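Side-chain contacts in glutathione S-transferase delta (Bombyx mori, PDB 3VK9), which probably catalyses the conjugation of glutathione to electrophilic compounds, working as a homodimer of the delta class: residues P43-L46 and K47-Q51; Y85-P89 and K90-L94; R98-F101 and D102-T105. One frame throughout, in Å; residues are numbered along the deposited sequence.

Contact 1 of 3, residues P43-L46 and K47-Q51; sequences PEYL and KLNPQ
Tyr45 and Asn49, one helical turn apart, lie side by side and point the same way. The ring CE2 of Tyr45 rests 3.9 Å from CB of Asn49, and the planes of ring and amide are turned 31° against each other. Both side chains start out anti to the backbone N (chi1 -163° for Tyr45), which sends their polar ends to the same place: Tyr45 OH bonds Thr53 O and Thr56 OG1, while Asn49 ND2 reaches Thr53 OG1 and Thr56 OG1. In the backbone of the same turn, Asn49 N donates to Tyr45 O at 2.8 Å, and that oxygen also takes a weak bond from Leu48 N. This is how helix 43-48 ends in the thioredoxin-like N-terminal domain, where the chain turns into the connection leading to strand 56-59. Asn49 makes the turn: its OD1 accepts from Gln51 N at 2.8 Å, an Asx turn, although the donor sits above the amide carbonyl plane. Pro50 has no N-H to offer, and its CD instead packs 3.4 Å from Leu46 O. CD2 of Leu46 comes to 3.9 Å from Pro50 O. Leu48 leans back along the helix, its CG 3.7 Å from Glu44 O. Lys47 runs outward, and its NZ stays 6.4 Å from Glu44 OE2, too far for a salt bridge. Past the turn, Pro50 and Gln51 both pack on Leu138 of the second subunit.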
loop_
_atom_site.group_PDB
_atom_site.type_symbol
_atom_site.label_atom_id
_atom_site.label_comp_id
_atom_site.label_asym_id
_atom_site.label_seq_id
_atom_site.Cartn_x
_atom_site.Cartn_y
_atom_site.Cartn_z
ATOM N N PRO A 43 2.630 16.082 21.353
ATOM C CA PRO A 43 2.800 14.771 22.003
ATOM C C PRO A 43 1.500 13.971 22.129
ATOM O O PRO A 43 1.491 12.776 21.872
ATOM C CB PRO A 43 3.361 15.133 23.397
ATOM C CG PRO A 43 4.020 16.475 23.187
ATOM C CD PRO A 43 3.128 17.187 22.194
ATOM N N GLU A 44 0.410 14.619 22.514
ATOM C CA GLU A 44 -0.859 13.912 22.656
ATOM C C GLU A 44 -1.292 13.207 21.368
ATOM O O GLU A 44 -1.820 12.091 21.417
ATOM C CB GLU A 44 -1.950 14.847 23.173
ATOM C CG GLU A 44 -1.893 15.011 24.695
ATOM C CD GLU A 44 -2.393 13.771 25.433
ATOM O OE1 GLU A 44 -1.694 13.290 26.354
ATOM O OE2 GLU A 44 -3.498 13.283 25.089
ATOM N N TYR A 45 -1.055 13.837 20.217
ATOM C CA TYR A 45 -1.369 13.182 18.956
ATOM C C TYR A 45 -0.337 12.123 18.566
ATOM O O TYR A 45 -0.695 11.048 18.058
ATOM C CB TYR A 45 -1.543 14.186 17.815
ATOM C CG TYR A 45 -2.263 13.572 16.634
ATOM C CD1 TYR A 45 -3.660 13.642 16.528
ATOM C CD2 TYR A 45 -1.556 12.911 15.629
ATOM C CE1 TYR A 45 -4.330 13.063 15.446
ATOM C CE2 TYR A 45 -2.215 12.340 14.535
ATOM C CZ TYR A 45 -3.599 12.428 14.443
ATOM O OH TYR A 45 -4.252 11.859 13.351
ATOM N N LEU A 46 0.937 12.419 18.801
ATOM C CA LEU A 46 1.990 11.438 18.524
ATOM C C LEU A 46 1.765 10.160 19.314
ATOM O O LEU A 46 2.020 9.070 18.802
ATOM C CB LEU A 46 3.381 11.999 18.816
ATOM C CG LEU A 46 3.713 13.202 17.943
ATOM C CD1 LEU A 46 4.977 13.916 18.431
ATOM C CD2 LEU A 46 3.816 12.800 16.474
ATOM N N LYS A 47 1.301 10.302 20.558
ATOM C CA LYS A 47 0.907 9.150 21.364
ATOM C C LYS A 47 -0.022 8.213 20.583
ATOM O O LYS A 47 0.153 6.997 20.599
ATOM C CB LYS A 47 0.204 9.599 22.651
ATOM C CG LYS A 47 -0.251 8.432 23.526
ATOM C CD LYS A 47 -0.770 8.917 24.857
ATOM C CE LYS A 47 -1.208 7.739 25.728
ATOM N NZ LYS A 47 -2.392 7.016 25.160
ATOM N N LEU A 48 -1.009 8.795 19.904
ATOM C CA LEU A 48 -1.987 8.022 19.154
ATOM C C LEU A 48 -1.396 7.545 17.829
ATOM O O LEU A 48 -1.636 6.423 17.386
ATOM C CB LEU A 48 -3.245 8.872 18.911
ATOM C CG LEU A 48 -3.961 9.345 20.187
ATOM C CD1 LEU A 48 -5.221 10.143 19.843
ATOM C CD2 LEU A 48 -4.288 8.154 21.069
ATOM N N ASN A 49 -0.603 8.407 17.209
ATOM C CA ASN A 49 -0.065 8.141 15.893
ATOM C C ASN A 49 1.291 8.818 15.736
ATOM O O ASN A 49 1.356 10.005 15.422
ATOM C CB ASN A 49 -1.025 8.655 14.811
ATOM C CG ASN A 49 -0.509 8.390 13.414
ATOM O OD1 ASN A 49 0.624 7.940 13.243
ATOM N ND2 ASN A 49 -1.335 8.658 12.409
ATOM N N PRO A 50 2.375 8.064 15.963
ATOM C CA PRO A 50 3.727 8.620 15.855
ATOM C C PRO A 50 4.078 9.067 14.433
ATOM O O PRO A 50 5.035 9.807 14.242
ATOM C CB PRO A 50 4.620 7.454 16.305
ATOM C CG PRO A 50 3.759 6.222 16.171
ATOM C CD PRO A 50 2.377 6.675 16.458
ATOM N N GLN A 51 3.312 8.624 13.444
ATOM C CA GLN A 51 3.552 9.059 12.072
ATOM C C GLN A 51 2.854 10.389 11.809
ATOM O O GLN A 51 2.955 10.945 10.714
ATOM C CB GLN A 51 3.071 7.999 11.074
ATOM C CG GLN A 51 3.639 8.199 9.679
ATOM C CD GLN A 51 3.565 6.946 8.840
ATOM O OE1 GLN A 51 3.216 5.869 9.337
ATOM N NE2 GLN A 51 3.901 7.076 7.555
#

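Contact 2 of 3, residues Y85-P89 and K90-L94; sequences YPEDP and KARAL
Arg92 leaves its helix with CG anti to the backbone N (chi1 180°), then bends at chi3 (-62°), and that bend lays its guanidinium flat on the ring of Tyr85. The two side chains cross at about a right angle, yet their planes are only 20° apart. CZ of Arg92 stands 3.9 Å from the ring centroid of Tyr85, an off-centre cation-pi stack displaced so that Arg92 NH1 comes 3.4 Å from Tyr85 CE2. The CD methylene of Arg92 adds a CH-pi contact over the same ring. Two carbonyls fix the rotation of the head group: Arg92 NE donates to Pro86 O at 2.8 Å, with that oxygen near the guanidinium plane, while Arg92 NH2 reaches Tyr85 O at 2.7 Å, a more bent bond tilted out of the plane. Water 1 accepts from NH1 and gives a weak bond to Tyr85 OH, whose stronger partner is Asp96.

The chain then enters helix 89-119. Asp88 is its N-cap: OD2 of Asp88 accepts a nearly straight bond from Ala91 N at 2.8 Å, and water 2 links OD1 to Lys90 N. Ala91 CB packs 3.8 Å from Pro86 CG, tying the incoming loop to the first turn. Lys90 points its NZ to Asp59 and Tyr73 of the second subunit, and Glu87 pairs with Lys80. The positive charge of Arg92 is probably offset by two carbonyl oxygens, a water and an aromatic face, with no carboxylate of Tyr85-Leu94 in direct contact, while the negative carboxylate of Asp88, at the N-terminus of the helix, probably gains from the partial positive charge there.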
loop_
_atom_site.group_PDB
_atom_site.type_symbol
_atom_site.label_atom_id
_atom_site.label_comp_id
_atom_site.label_asym_id
_atom_site.label_seq_id
_atom_site.Cartn_x
_atom_site.Cartn_y
_atom_site.Cartn_z
ATOM N N TYR A 85 -16.360 -6.115 1.138
ATOM C CA TYR A 85 -15.038 -6.716 1.329
ATOM C C TYR A 85 -15.216 -8.225 1.447
ATOM O O TYR A 85 -15.117 -8.790 2.536
ATOM C CB TYR A 85 -14.334 -6.125 2.566
ATOM C CG TYR A 85 -12.848 -6.431 2.655
ATOM C CD1 TYR A 85 -11.999 -6.221 1.561
ATOM C CD2 TYR A 85 -12.280 -6.897 3.844
ATOM C CE1 TYR A 85 -10.638 -6.491 1.638
ATOM C CE2 TYR A 85 -10.909 -7.166 3.933
ATOM C CZ TYR A 85 -10.102 -6.960 2.828
ATOM O OH TYR A 85 -8.754 -7.227 2.913
ATOM N N PRO A 86 -15.539 -8.878 0.319
ATOM C CA PRO A 86 -15.956 -10.286 0.324
ATOM C C PRO A 86 -14.878 -11.204 0.909
ATOM O O PRO A 86 -13.690 -10.959 0.697
ATOM C CB PRO A 86 -16.194 -10.588 -1.165
ATOM C CG PRO A 86 -15.401 -9.554 -1.893
ATOM C CD PRO A 86 -15.495 -8.320 -1.044
ATOM N N GLU A 87 -15.303 -12.234 1.638
ATOM C CA GLU A 87 -14.392 -13.200 2.259
ATOM C C GLU A 87 -13.775 -14.218 1.286
ATOM O O GLU A 87 -12.708 -14.795 1.567
ATOM C CB GLU A 87 -15.117 -13.951 3.372
ATOM C CG GLU A 87 -15.538 -13.074 4.543
ATOM C CD GLU A 87 -16.213 -13.870 5.640
ATOM O OE1 GLU A 87 -17.346 -14.353 5.417
ATOM O OE2 GLU A 87 -15.598 -14.027 6.715
ATOM N N ASP A 88 -14.444 -14.482 0.166
ATOM C CA ASP A 88 -13.857 -15.395 -0.801
ATOM C C ASP A 88 -12.449 -14.920 -1.134
ATOM O O ASP A 88 -12.265 -13.779 -1.540
ATOM C CB ASP A 88 -14.658 -15.467 -2.091
ATOM C CG ASP A 88 -13.946 -16.283 -3.155
ATOM O OD1 ASP A 88 -14.003 -17.520 -3.083
ATOM O OD2 ASP A 88 -13.313 -15.694 -4.048
ATOM N N PRO A 89 -11.457 -15.805 -0.974
ATOM C CA PRO A 89 -10.050 -15.431 -1.202
ATOM C C PRO A 89 -9.778 -14.768 -2.562
ATOM O O PRO A 89 -9.185 -13.690 -2.579
ATOM C CB PRO A 89 -9.309 -16.762 -1.076
ATOM C CG PRO A 89 -10.138 -17.521 -0.095
ATOM C CD PRO A 89 -11.579 -17.175 -0.438
ATOM N N LYS A 90 -10.191 -15.379 -3.666
ATOM C CA LYS A 90 -9.971 -14.754 -4.968
ATOM C C LYS A 90 -10.633 -13.388 -5.034
ATOM O O LYS A 90 -10.006 -12.412 -5.438
ATOM C CB LYS A 90 -10.454 -15.629 -6.134
ATOM C CG LYS A 90 -9.606 -16.859 -6.382
ATOM C CD LYS A 90 -9.994 -17.533 -7.695
ATOM C CE LYS A 90 -9.610 -19.014 -7.711
ATOM N NZ LYS A 90 -8.160 -19.233 -7.521
ATOM N N ALA A 91 -11.890 -13.315 -4.609
ATOM C CA ALA A 91 -12.598 -12.035 -4.613
ATOM C C ALA A 91 -11.904 -11.019 -3.703
ATOM O O ALA A 91 -11.780 -9.848 -4.045
ATOM C CB ALA A 91 -14.069 -12.235 -4.210
ATOM N N ARG A 92 -11.429 -11.463 -2.544
ATOM C CA ARG A 92 -10.775 -10.533 -1.622
ATOM C C ARG A 92 -9.421 -10.059 -2.155
ATOM O O ARG A 92 -9.050 -8.896 -2.001
ATOM C CB ARG A 92 -10.579 -11.162 -0.230
ATOM C CG ARG A 92 -9.896 -10.219 0.744
ATOM C CD ARG A 92 -10.203 -10.573 2.190
ATOM N NE ARG A 92 -11.625 -10.470 2.517
ATOM C CZ ARG A 92 -12.084 -10.412 3.765
ATOM N NH1 ARG A 92 -11.238 -10.429 4.783
ATOM N NH2 ARG A 92 -13.378 -10.314 4.001
ATOM N N ALA A 93 -8.676 -10.978 -2.753
ATOM C CA ALA A 93 -7.370 -10.663 -3.319
ATOM C C ALA A 93 -7.484 -9.559 -4.380
ATOM O O ALA A 93 -6.618 -8.701 -4.491
ATOM C CB ALA A 93 -6.747 -11.916 -3.914
ATOM N N LEU A 94 -8.560 -9.576 -5.161
ATOM C CA LEU A 94 -8.730 -8.531 -6.167
ATOM C C LEU A 94 -8.939 -7.157 -5.519
ATOM O O LEU A 94 -8.409 -6.144 -5.997
ATOM C CB LEU A 94 -9.895 -8.861 -7.108
ATOM C CG LEU A 94 -10.095 -7.863 -8.246
ATOM C CD1 LEU A 94 -8.793 -7.731 -9.034
ATOM C CD2 LEU A 94 -11.261 -8.298 -9.155
HETATM O O HOH W 1 -8.554 -9.925 5.052
HETATM O O HOH W 2 -11.249 -18.287 -3.845
#

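Contact 3 of 3, residues R98-F101 and D102-T105; sequences RLYF and DIGT
Arg98 O receives Asp102 N at 2.9 Å, the first of four successive helical bonds here. The side chain of Arg98 leads off to Val149 O, whereas Asp102 goes to Arg68, Ser160 and Ser164. Leu99 contributes its carbonyl, whose oxygen takes Ile103 N and also has CB of Asp102 3.3 Å away. Tyr100 O is gripped twice, by Gly104 N at 2.9 Å and by water 3 at 2.6 Å. That water accepts from OG1 of Thr105, a hydroxyl shared with Gln51 of the second subunit, whose own Tyr100 stacks on the Tyr100 ring here. CD1 of Tyr100 lies 4.3 Å from CG2 of Ile103. Phe101, with CG anti to the backbone N (chi1 168°), swings its ring along the helix so that CE1 meets CG2 of Thr105 at 3.8 Å; Thr105 N closes the bond to Phe101 O at 3.0 Å, bent to 136° where the helix widens into a pi-type turn. An alanine at Phe101 is likely to leave the Thr105 methyl without its ring neighbour and to open a gap beside Phe142, its edge-to-face partner. Such a helix, packed against helices 67-78 and 156-167 of its own chain and against the second subunit, is characteristic of the dimer interface of cytosolic glutathione transferases.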
loop_
_atom_site.group_PDB
_atom_site.type_symbol
_atom_site.label_atom_id
_atom_site.label_comp_id
_atom_site.label_asym_id
_atom_site.label_seq_id
_atom_site.Cartn_x
_atom_site.Cartn_y
_atom_site.Cartn_z
ATOM N N ARG A 98 -6.309 -3.960 -5.704
ATOM C CA ARG A 98 -6.682 -2.604 -6.110
ATOM C C ARG A 98 -6.301 -1.587 -5.031
ATOM O O ARG A 98 -5.927 -0.461 -5.350
ATOM C CB ARG A 98 -8.178 -2.493 -6.461
ATOM C CG ARG A 98 -8.630 -3.389 -7.613
ATOM C CD ARG A 98 -7.895 -3.082 -8.914
ATOM N NE ARG A 98 -8.519 -3.775 -10.036
ATOM C CZ ARG A 98 -7.888 -4.613 -10.847
ATOM N NH1 ARG A 98 -6.596 -4.844 -10.701
ATOM N NH2 ARG A 98 -8.554 -5.205 -11.823
ATOM N N LEU A 99 -6.395 -1.984 -3.758
ATOM C CA LEU A 99 -5.977 -1.099 -2.668
ATOM C C LEU A 99 -4.478 -0.776 -2.738
ATOM O O LEU A 99 -4.083 0.379 -2.570
ATOM C CB LEU A 99 -6.376 -1.667 -1.295
ATOM C CG LEU A 99 -7.883 -1.662 -0.974
ATOM C CD1 LEU A 99 -8.179 -2.469 0.306
ATOM C CD2 LEU A 99 -8.427 -0.231 -0.883
ATOM N N TYR A 100 -3.652 -1.790 -3.010
ATOM C CA TYR A 100 -2.216 -1.574 -3.159
ATOM C C TYR A 100 -1.862 -0.774 -4.419
ATOM O O TYR A 100 -0.938 0.042 -4.407
ATOM C CB TYR A 100 -1.453 -2.894 -3.058
ATOM C CG TYR A 100 -1.449 -3.376 -1.639
ATOM C CD1 TYR A 100 -0.626 -2.757 -0.696
ATOM C CD2 TYR A 100 -2.302 -4.398 -1.216
ATOM C CE1 TYR A 100 -0.614 -3.152 0.612
ATOM C CE2 TYR A 100 -2.302 -4.807 0.122
ATOM C CZ TYR A 100 -1.447 -4.172 1.020
ATOM O OH TYR A 100 -1.404 -4.520 2.338
ATOM N N PHE A 101 -2.628 -0.978 -5.481
ATOM C CA PHE A 101 -2.519 -0.145 -6.679
ATOM C C PHE A 101 -2.790 1.320 -6.328
ATOM O O PHE A 101 -2.080 2.223 -6.763
ATOM C CB PHE A 101 -3.518 -0.620 -7.732
ATOM C CG PHE A 101 -3.696 0.336 -8.880
ATOM C CD1 PHE A 101 -2.720 0.443 -9.882
ATOM C CD2 PHE A 101 -4.856 1.100 -8.988
ATOM C CE1 PHE A 101 -2.895 1.314 -10.958
ATOM C CE2 PHE A 101 -5.037 1.982 -10.054
ATOM C CZ PHE A 101 -4.044 2.087 -11.040
ATOM N N ASP A 102 -3.842 1.543 -5.550
ATOM C CA ASP A 102 -4.210 2.879 -5.105
ATOM C C ASP A 102 -3.061 3.578 -4.347
ATOM O O ASP A 102 -2.587 4.645 -4.765
ATOM C CB ASP A 102 -5.476 2.827 -4.238
ATOM C CG ASP A 102 -5.927 4.213 -3.784
ATOM O OD1 ASP A 102 -5.801 5.167 -4.602
ATOM O OD2 ASP A 102 -6.390 4.335 -2.621
ATOM N N ILE A 103 -2.592 2.986 -3.253
ATOM C CA ILE A 103 -1.547 3.648 -2.463
ATOM C C ILE A 103 -0.179 3.731 -3.182
ATOM O O ILE A 103 0.459 4.780 -3.188
ATOM C CB ILE A 103 -1.365 3.000 -1.067
ATOM C CG1 ILE A 103 -0.424 3.859 -0.208
ATOM C CG2 ILE A 103 -0.863 1.557 -1.197
ATOM C CD1 ILE A 103 -0.361 3.458 1.279
ATOM N N GLY A 104 0.255 2.631 -3.783
ATOM C CA GLY A 104 1.604 2.535 -4.323
ATOM C C GLY A 104 1.789 3.081 -5.722
ATOM O O GLY A 104 2.901 3.415 -6.138
ATOM N N THR A 105 0.693 3.182 -6.456
ATOM C CA THR A 105 0.784 3.606 -7.839
ATOM C C THR A 105 -0.026 4.861 -8.138
ATOM O O THR A 105 0.551 5.913 -8.405
ATOM C CB THR A 105 0.379 2.476 -8.812
ATOM O OG1 THR A 105 1.245 1.347 -8.613
ATOM C CG2 THR A 105 0.481 2.946 -10.274
HETATM O O HOH W 3 0.912 -0.050 -6.272
#

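Contact 3 is the buried one, its centre about 10 Å from that of the chain, while contacts 1 and 2 lie farther out and are only partly buried. Contacts 2 and 3 share helix 89-119: contact 2 is its capped entrance, governed by a carboxylate, a stacked guanidinium and waters, and contact 3 a stretch of its middle, where rings and methyls pack and the charged ends find partners on neighbouring helices and a loop. Contact 1 belongs to the thioredoxin-like domain and is held mostly by backbone bonds and an amide at a helix end. All three touch the second subunit, and residue ranges 47-51 and 102-105 meet across the dimer, although within one chain they do not.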